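PDB 7BOB: endo-beta-mannanase from Opitutaceae bacterium TAV5, which probably cleaves mannose from the chain ends of beta-1,4-linked mannans and manno-oligosaccharides, acting as a homotrimeric family 5 exo-beta-1,4-mannosidase. Local coordinates for residues F59-P64 / P97-G102; A132-I137 / T179-E184. All blocks are in the same frame, centred on the assembly; numbering follows the deposited sequence.

Interaction 1 of 2, residues F59-P64 / P97-G102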
ATOM      1  N   PHE A  59       8.054 -27.114 -25.102  1.00 42.25           N
ATOM      2  CA  PHE A  59       6.759 -26.715 -25.615  1.00 43.81           C
ATOM      3  C   PHE A  59       5.709 -26.922 -24.529  1.00 44.95           C
ATOM      4  O   PHE A  59       5.955 -27.564 -23.503  1.00 46.92           O
ATOM      5  CB  PHE A  59       6.429 -27.460 -26.919  1.00 45.70           C
ATOM      6  CG  PHE A  59       6.229 -28.942 -26.758  1.00 50.02           C
ATOM      7  CD1 PHE A  59       7.181 -29.837 -27.226  1.00 50.16           C
ATOM      8  CD2 PHE A  59       5.070 -29.453 -26.193  1.00 49.40           C
ATOM      9  CE1 PHE A  59       7.001 -31.200 -27.108  1.00 47.03           C
ATOM     10  CE2 PHE A  59       4.883 -30.836 -26.072  1.00 48.00           C
ATOM     11  CZ  PHE A  59       5.851 -31.698 -26.520  1.00 49.42           C
ATOM     12  N   PHE A  60       4.519 -26.385 -24.763  1.00 41.53           N
ATOM     13  CA  PHE A  60       3.568 -26.166 -23.687  1.00 44.11           C
ATOM     14  C   PHE A  60       2.262 -26.887 -23.966  1.00 48.02           C
ATOM     15  O   PHE A  60       1.622 -26.663 -25.001  1.00 46.79           O
ATOM     16  CB  PHE A  60       3.371 -24.665 -23.500  1.00 42.51           C
ATOM     17  CG  PHE A  60       4.663 -23.943 -23.434  1.00 42.10           C
ATOM     18  CD1 PHE A  60       5.417 -23.970 -22.274  1.00 45.43           C
ATOM     19  CD2 PHE A  60       5.192 -23.334 -24.564  1.00 45.41           C
ATOM     20  CE1 PHE A  60       6.660 -23.324 -22.211  1.00 46.26           C
ATOM     21  CE2 PHE A  60       6.415 -22.707 -24.517  1.00 42.06           C
ATOM     22  CZ  PHE A  60       7.156 -22.707 -23.340  1.00 43.70           C
ATOM     23  N   VAL A  61       1.881 -27.760 -23.039  1.00 48.81           N
ATOM     24  CA  VAL A  61       0.610 -28.470 -23.104  1.00 46.68           C
ATOM     25  C   VAL A  61      -0.429 -27.541 -22.490  1.00 46.99           C
ATOM     26  O   VAL A  61      -0.572 -27.473 -21.265  1.00 49.35           O
ATOM     27  CB  VAL A  61       0.710 -29.827 -22.383  1.00 47.62           C
ATOM     28  CG1 VAL A  61      -0.579 -30.619 -22.502  1.00 49.18           C
ATOM     29  CG2 VAL A  61       1.881 -30.640 -22.961  1.00 50.23           C
ATOM     30  N   ARG A  62      -1.108 -26.758 -23.325  1.00 45.39           N
ATOM     31  CA  ARG A  62      -2.032 -25.751 -22.811  1.00 49.12           C
ATOM     32  C   ARG A  62      -3.285 -26.447 -22.276  1.00 50.26           C
ATOM     33  O   ARG A  62      -4.070 -27.021 -23.047  1.00 49.99           O
ATOM     34  CB  ARG A  62      -2.368 -24.723 -23.887  1.00 43.34           C
ATOM     35  CG  ARG A  62      -2.898 -23.428 -23.300  1.00 46.97           C
ATOM     36  CD  ARG A  62      -3.107 -22.347 -24.358  1.00 45.97           C
ATOM     37  NE  ARG A  62      -4.111 -22.732 -25.347  1.00 46.42           N
ATOM     38  CZ  ARG A  62      -4.726 -21.869 -26.146  1.00 46.38           C
ATOM     39  NH1 ARG A  62      -4.449 -20.572 -26.065  1.00 44.52           N
ATOM     40  NH2 ARG A  62      -5.632 -22.289 -27.010  1.00 42.75           N
ATOM     41  N   TRP A  63      -3.451 -26.395 -20.949  1.00 44.52           N
ATOM     42  CA  TRP A  63      -4.485 -27.136 -20.224  1.00 49.31           C
ATOM     43  C   TRP A  63      -5.897 -26.961 -20.777  1.00 51.14           C
ATOM     44  O   TRP A  63      -6.583 -27.977 -20.956  1.00 51.54           O
ATOM     45  CB  TRP A  63      -4.444 -26.740 -18.742  1.00 49.90           C
ATOM     46  CG  TRP A  63      -5.162 -27.672 -17.822  1.00 51.08           C
ATOM     47  CD1 TRP A  63      -5.845 -28.804 -18.161  1.00 54.19           C
ATOM     48  CD2 TRP A  63      -5.256 -27.558 -16.393  1.00 50.66           C
ATOM     49  NE1 TRP A  63      -6.366 -29.397 -17.034  1.00 54.66           N
ATOM     50  CE2 TRP A  63      -6.019 -28.650 -15.937  1.00 53.69           C
ATOM     51  CE3 TRP A  63      -4.778 -26.631 -15.460  1.00 49.88           C
ATOM     52  CZ2 TRP A  63      -6.303 -28.854 -14.588  1.00 48.05           C
ATOM     53  CZ3 TRP A  63      -5.067 -26.831 -14.121  1.00 53.05           C
ATOM     54  CH2 TRP A  63      -5.825 -27.940 -13.701  1.00 54.09           C
ATOM     55  N   PRO A  64      -6.405 -25.744 -21.034  1.00 52.60           N
ATOM     56  CA  PRO A  64      -7.761 -25.647 -21.612  1.00 49.94           C
ATOM     57  C   PRO A  64      -7.915 -26.448 -22.887  1.00 54.06           C
ATOM     58  O   PRO A  64      -8.981 -27.041 -23.112  1.00 53.02           O
ATOM     59  CB  PRO A  64      -7.930 -24.148 -21.880  1.00 50.59           C
ATOM     60  CG  PRO A  64      -6.502 -23.577 -21.846  1.00 46.82           C
ATOM     61  CD  PRO A  64      -5.812 -24.410 -20.819  1.00 49.09           C
ATOM     62  N   PRO A  97       8.189 -31.112 -22.281  1.00 50.41           N
ATOM     63  CA  PRO A  97       6.790 -30.673 -22.276  1.00 49.42           C
ATOM     64  C   PRO A  97       6.447 -30.019 -20.955  1.00 48.42           C
ATOM     65  O   PRO A  97       6.855 -30.485 -19.888  1.00 51.87           O
ATOM     66  CB  PRO A  97       6.008 -31.984 -22.476  1.00 46.04           C
ATOM     67  CG  PRO A  97       6.864 -33.011 -21.803  1.00 48.41           C
ATOM     68  CD  PRO A  97       8.321 -32.550 -21.982  1.00 47.16           C
ATOM     69  N   SER A  98       5.690 -28.928 -21.029  1.00 49.95           N
ATOM     70  CA  SER A  98       5.324 -28.141 -19.854  1.00 48.24           C
ATOM     71  C   SER A  98       3.826 -28.276 -19.649  1.00 46.41           C
ATOM     72  O   SER A  98       3.052 -27.956 -20.558  1.00 50.14           O
ATOM     73  CB  SER A  98       5.735 -26.679 -20.037  1.00 47.54           C
ATOM     74  OG  SER A  98       5.505 -25.908 -18.868  1.00 53.02           O
ATOM     75  N   LEU A  99       3.425 -28.749 -18.458  1.00 45.22           N
ATOM     76  CA  LEU A  99       2.053 -29.205 -18.205  1.00 47.35           C
ATOM     77  C   LEU A  99       1.120 -28.063 -17.812  1.00 51.79           C
ATOM     78  O   LEU A  99       0.104 -27.819 -18.477  1.00 51.24           O
ATOM     79  CB  LEU A  99       2.045 -30.279 -17.107  1.00 45.78           C
ATOM     80  CG  LEU A  99       2.952 -31.491 -17.385  1.00 56.82           C
ATOM     81  CD1 LEU A  99       2.623 -32.679 -16.482  1.00 58.44           C
ATOM     82  CD2 LEU A  99       2.895 -31.919 -18.853  1.00 50.72           C
ATOM     83  N   PHE A 100       1.434 -27.375 -16.709  1.00 49.29           N
ATOM     84  CA  PHE A 100       0.491 -26.451 -16.083  1.00 48.78           C
ATOM     85  C   PHE A 100       0.679 -25.077 -16.712  1.00 45.78           C
ATOM     86  O   PHE A 100       1.419 -24.221 -16.230  1.00 47.08           O
ATOM     87  CB  PHE A 100       0.669 -26.452 -14.570  1.00 49.75           C
ATOM     88  CG  PHE A 100       0.029 -27.643 -13.901  1.00 50.49           C
ATOM     89  CD1 PHE A 100      -1.347 -27.702 -13.725  1.00 51.26           C
ATOM     90  CD2 PHE A 100       0.797 -28.716 -13.480  1.00 50.87           C
ATOM     91  CE1 PHE A 100      -1.945 -28.813 -13.128  1.00 53.65           C
ATOM     92  CE2 PHE A 100       0.211 -29.829 -12.875  1.00 53.00           C
ATOM     93  CZ  PHE A 100      -1.153 -29.886 -12.706  1.00 49.85           C
ATOM     94  N   VAL A 101       0.015 -24.897 -17.848  1.00 43.37           N
ATOM     95  CA  VAL A 101       0.105 -23.696 -18.668  1.00 47.93           C
ATOM     96  C   VAL A 101      -1.320 -23.352 -19.088  1.00 47.58           C
ATOM     97  O   VAL A 101      -1.903 -24.058 -19.914  1.00 48.03           O
ATOM     98  CB  VAL A 101       0.991 -23.903 -19.910  1.00 49.79           C
ATOM     99  CG1 VAL A 101       1.112 -22.622 -20.694  1.00 48.83           C
ATOM    100  CG2 VAL A 101       2.383 -24.426 -19.527  1.00 50.30           C
ATOM    101  N   GLY A 102      -1.887 -22.288 -18.519  1.00 44.55           N
ATOM    102  CA  GLY A 102      -1.224 -21.474 -17.517  1.00 47.47           C
ATOM    103  C   GLY A 102      -0.719 -20.133 -18.024  1.00 46.04           C
ATOM    104  O   GLY A 102      -1.260 -19.566 -18.980  1.00 44.09           O
TER

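Interaction 2 of 2, residues A132-I137 / T179-E184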
ATOM      1  N   ALA A 132      -5.199 -35.231 -11.504  1.00 57.78           N
ATOM      2  CA  ALA A 132      -5.653 -36.141 -12.552  1.00 56.78           C
ATOM      3  C   ALA A 132      -5.112 -35.714 -13.907  1.00 54.63           C
ATOM      4  O   ALA A 132      -4.698 -36.555 -14.711  1.00 55.74           O
ATOM      5  CB  ALA A 132      -7.175 -36.198 -12.576  1.00 51.52           C
ATOM      6  N   TYR A 133      -5.075 -34.404 -14.161  1.00 57.02           N
ATOM      7  CA  TYR A 133      -4.558 -33.903 -15.432  1.00 57.20           C
ATOM      8  C   TYR A 133      -3.069 -34.193 -15.576  1.00 54.37           C
ATOM      9  O   TYR A 133      -2.605 -34.564 -16.658  1.00 54.97           O
ATOM     10  CB  TYR A 133      -4.829 -32.403 -15.543  1.00 55.37           C
ATOM     11  CG  TYR A 133      -4.049 -31.682 -16.621  1.00 54.31           C
ATOM     12  CD1 TYR A 133      -4.302 -31.916 -17.970  1.00 49.12           C
ATOM     13  CD2 TYR A 133      -3.074 -30.740 -16.283  1.00 54.55           C
ATOM     14  CE1 TYR A 133      -3.599 -31.233 -18.965  1.00 49.43           C
ATOM     15  CE2 TYR A 133      -2.357 -30.056 -17.260  1.00 48.35           C
ATOM     16  CZ  TYR A 133      -2.627 -30.300 -18.598  1.00 53.38           C
ATOM     17  OH  TYR A 133      -1.924 -29.613 -19.565  1.00 50.75           O
ATOM     18  N   ALA A 134      -2.308 -34.038 -14.495  1.00 52.88           N
ATOM     19  CA  ALA A 134      -0.886 -34.353 -14.567  1.00 57.32           C
ATOM     20  C   ALA A 134      -0.670 -35.834 -14.848  1.00 54.91           C
ATOM     21  O   ALA A 134       0.177 -36.206 -15.672  1.00 52.12           O
ATOM     22  CB  ALA A 134      -0.185 -33.949 -13.271  1.00 51.02           C
ATOM     23  N   ARG A 135      -1.427 -36.695 -14.163  1.00 56.71           N
ATOM     24  CA  ARG A 135      -1.306 -38.127 -14.406  1.00 61.16           C
ATOM     25  C   ARG A 135      -1.708 -38.480 -15.835  1.00 55.47           C
ATOM     26  O   ARG A 135      -1.033 -39.287 -16.491  1.00 51.88           O
ATOM     27  CB  ARG A 135      -2.146 -38.903 -13.392  1.00 62.64           C
ATOM     28  CG  ARG A 135      -2.056 -40.410 -13.604  1.00 72.27           C
ATOM     29  CD  ARG A 135      -2.579 -41.197 -12.413  1.00 72.95           C
ATOM     30  NE  ARG A 135      -3.967 -40.835 -12.131  1.00 88.25           N
ATOM     31  CZ  ARG A 135      -4.366 -40.122 -11.076  1.00 83.18           C
ATOM     32  NH1 ARG A 135      -3.479 -39.691 -10.179  1.00 79.23           N
ATOM     33  NH2 ARG A 135      -5.660 -39.842 -10.915  1.00 77.59           N
ATOM     34  N   THR A 136      -2.753 -37.835 -16.358  1.00 54.98           N
ATOM     35  CA  THR A 136      -3.210 -38.140 -17.711  1.00 54.05           C
ATOM     36  C   THR A 136      -2.155 -37.801 -18.750  1.00 53.77           C
ATOM     37  O   THR A 136      -1.882 -38.599 -19.653  1.00 56.90           O
ATOM     38  CB  THR A 136      -4.487 -37.383 -18.024  1.00 53.53           C
ATOM     39  OG1 THR A 136      -5.506 -37.762 -17.093  1.00 55.41           O
ATOM     40  CG2 THR A 136      -4.918 -37.696 -19.442  1.00 48.42           C
ATOM     41  N   ILE A 137      -1.589 -36.598 -18.681  1.00 55.35           N
ATOM     42  CA  ILE A 137      -0.585 -36.218 -19.669  1.00 52.88           C
ATOM     43  C   ILE A 137       0.630 -37.123 -19.551  1.00 54.12           C
ATOM     44  O   ILE A 137       1.124 -37.650 -20.555  1.00 56.64           O
ATOM     45  CB  ILE A 137      -0.197 -34.736 -19.535  1.00 54.31           C
ATOM     46  CG1 ILE A 137      -1.441 -33.845 -19.632  1.00 53.04           C
ATOM     47  CG2 ILE A 137       0.810 -34.373 -20.612  1.00 54.20           C
ATOM     48  CD1 ILE A 137      -2.214 -34.003 -20.947  1.00 52.67           C
ATOM     49  N   THR A 179       3.867 -33.211  -8.486  1.00 57.78           N
ATOM     50  CA  THR A 179       4.996 -34.090  -8.765  1.00 55.95           C
ATOM     51  C   THR A 179       4.647 -35.536  -8.430  1.00 54.34           C
ATOM     52  O   THR A 179       4.996 -36.452  -9.177  1.00 55.20           O
ATOM     53  CB  THR A 179       6.235 -33.653  -7.980  1.00 55.14           C
ATOM     54  OG1 THR A 179       5.933 -33.643  -6.573  1.00 54.48           O
ATOM     55  CG2 THR A 179       6.718 -32.278  -8.440  1.00 52.61           C
ATOM     56  N   GLY A 180       3.965 -35.758  -7.306  1.00 55.89           N
ATOM     57  CA  GLY A 180       3.598 -37.112  -6.933  1.00 57.02           C
ATOM     58  C   GLY A 180       2.706 -37.776  -7.964  1.00 57.51           C
ATOM     59  O   GLY A 180       2.834 -38.976  -8.230  1.00 56.40           O
ATOM     60  N   ALA A 181       1.793 -36.998  -8.560  1.00 57.24           N
ATOM     61  CA  ALA A 181       0.923 -37.523  -9.611  1.00 57.42           C
ATOM     62  C   ALA A 181       1.727 -37.925 -10.837  1.00 60.31           C
ATOM     63  O   ALA A 181       1.443 -38.948 -11.473  1.00 60.26           O
ATOM     64  CB  ALA A 181      -0.125 -36.478  -9.995  1.00 54.80           C
ATOM     65  N   ILE A 182       2.723 -37.115 -11.200  1.00 56.08           N
ATOM     66  CA  ILE A 182       3.556 -37.454 -12.343  1.00 57.37           C
ATOM     67  C   ILE A 182       4.305 -38.752 -12.068  1.00 60.10           C
ATOM     68  O   ILE A 182       4.469 -39.601 -12.957  1.00 60.41           O
ATOM     69  CB  ILE A 182       4.505 -36.283 -12.658  1.00 53.70           C
ATOM     70  CG1 ILE A 182       3.760 -35.192 -13.432  1.00 52.31           C
ATOM     71  CG2 ILE A 182       5.740 -36.754 -13.427  1.00 53.49           C
ATOM     72  CD1 ILE A 182       4.345 -33.793 -13.203  1.00 57.46           C
ATOM     73  N   ARG A 183       4.727 -38.946 -10.820  1.00 57.27           N
ATOM     74  CA  ARG A 183       5.508 -40.115 -10.458  1.00 62.99           C
ATOM     75  C   ARG A 183       4.653 -41.356 -10.239  1.00 60.85           C
ATOM     76  O   ARG A 183       5.212 -42.447 -10.091  1.00 63.97           O
ATOM     77  CB  ARG A 183       6.352 -39.812  -9.211  1.00 59.22           C
ATOM     78  CG  ARG A 183       7.461 -38.779  -9.464  1.00 59.88           C
ATOM     79  CD  ARG A 183       8.547 -38.792  -8.379  1.00 56.73           C
ATOM     80  NE  ARG A 183       9.358 -37.577  -8.428  1.00 56.53           N
ATOM     81  CZ  ARG A 183      10.297 -37.330  -9.338  1.00 59.03           C
ATOM     82  NH1 ARG A 183      10.592 -38.219 -10.287  1.00 55.57           N
ATOM     83  NH2 ARG A 183      10.958 -36.187  -9.294  1.00 59.06           N
ATOM     84  N   GLU A 184       3.326 -41.222 -10.205  1.00 58.08           N
ATOM     85  CA  GLU A 184       2.467 -42.401 -10.250  1.00 62.99           C
ATOM     86  C   GLU A 184       2.531 -43.090 -11.605  1.00 62.11           C
ATOM     87  O   GLU A 184       2.123 -44.250 -11.718  1.00 64.63           O
ATOM     88  CB  GLU A 184       1.019 -42.029  -9.934  1.00 60.18           C
ATOM     89  CG  GLU A 184       0.734 -41.851  -8.457  1.00 61.15           C
ATOM     90  CD  GLU A 184      -0.679 -41.353  -8.208  1.00 68.99           C
ATOM     91  OE1 GLU A 184      -1.549 -41.627  -9.063  1.00 75.13           O
ATOM     92  OE2 GLU A 184      -0.917 -40.675  -7.177  1.00 72.59           O
TER

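Interaction 1 of 2, residues F59-P64 / P97-G102
Phe-59, Phe-60 and Val-61 run parallel to Pro-97, Ser-98 and Leu-99 as neighbouring strands, 56-62 and 94-101, of the (beta/alpha)8 barrel expected of glycoside hydrolase family 5. Two backbone bonds form the ladder: Ser-98 N gives to Phe-59 O at 2.8 Å, and Val-61 N to Ser-98 O at the same length. Beyond Leu-99 the chain makes an inverse gamma turn centred on Phe-100, and the pairing resumes only as Trp-63 N, in the first turn of helix 63-66, bonding to Val-101 O at 3.0 Å.

Apolar contacts occupy both faces of the sheet. On one, Phe-59 sets the CE2 corner of its ring against Pro-97 CB, 3.9 Å away. On the other, Phe-60 CD1 packs on Ser-98 CB at 3.5 Å, while Phe-60 CB meets both methyls of Val-101; Ser-98 OG itself bonds to Asp-152.

The aromatic pair forms where the two chains part, at Trp-63 and Phe-100. With CG anti to the backbone N (chi1 -164°), Trp-63 extends alongside Phe-100, whose edge meets the indole face in a T-shaped stack, planes at 87°. Tyr-133 also stacks on this indole, and NE1 bonds to Glu-67. Cutting this side chain back to an alanine would probably leave the Phe-100 edge and the Tyr-133 ring without the indole face they share. At the point of contact Phe-100 CE1 sits 3.8 Å from Trp-63 CZ3.

Interaction 2 of 2, residues A132-I137 / T179-E184
Arg-135 leaves its helix with CG anti to the backbone N, runs nearly straight to CD, then bends at chi3 (58°), and this bend brings its guanidinium to Glu-184. The glutamate puts CG beside its own backbone N and stretches out beyond it, so that the two side chains reach toward each other from the two segments. They meet in a salt bridge of one oxygen and one nitrogen, Arg-135 NH1 to Glu-184 OE1 at 3.0 Å. The guanidinium and carboxylate planes are only 6° apart, yet they are stepped, OE1 lying well off the guanidinium plane, so this is not a flat two-pronged pairing. OE1 also lies 3.5 Å from Arg-135 CD, while OE2 stays farther from NH1.

Beneath this surface bridge the packing is made by small side chains. Ala-134 CB touches Ala-181 CB at 4.1 Å and, at the same distance, Ile-182 CG1. Nothing bulky stands between the backbones here: the CA atoms of Arg-135 and Ala-181 come within 5.3 Å, and Arg-135 CB faces Ala-181 O. The short helical segments are 7.9 Å apart at their axes and cross at -34°, both heading roughly the same way.

In the barrel these are successive outer helices: helix 124-141 comes after strand 94-101, while helix 168-183 comes after strand 151-154. Facing inward, Tyr-133 and Ile-137 lie on Val-61 of strand 56-62, while Ile-182 packs against Leu-99 of strand 94-101 and Ile-191 of strand 191-192.

Overall arrangement
Interaction 1 belongs to the inner wall of the barrel and interaction 2 to the helical layer outside it, with their centres about 13 Å apart. Tyr-133, from the first helix of interaction 2, joins them: its OH probably bonds to Leu-99 O (2.9 Å), and it lies close to Val-61 O as well, where those two carbonyl oxygens converge without bonding each other. One turn further along the same helix, Ile-137 CG2 packs on Leu-99 CD2 at 3.7 Å. Residues 59-64 and 97-102 include the C-terminal ends of their strands, the end where family 5 barrels carry the active site; the helix pair 132-137 and 179-184 instead backs the strands from outside.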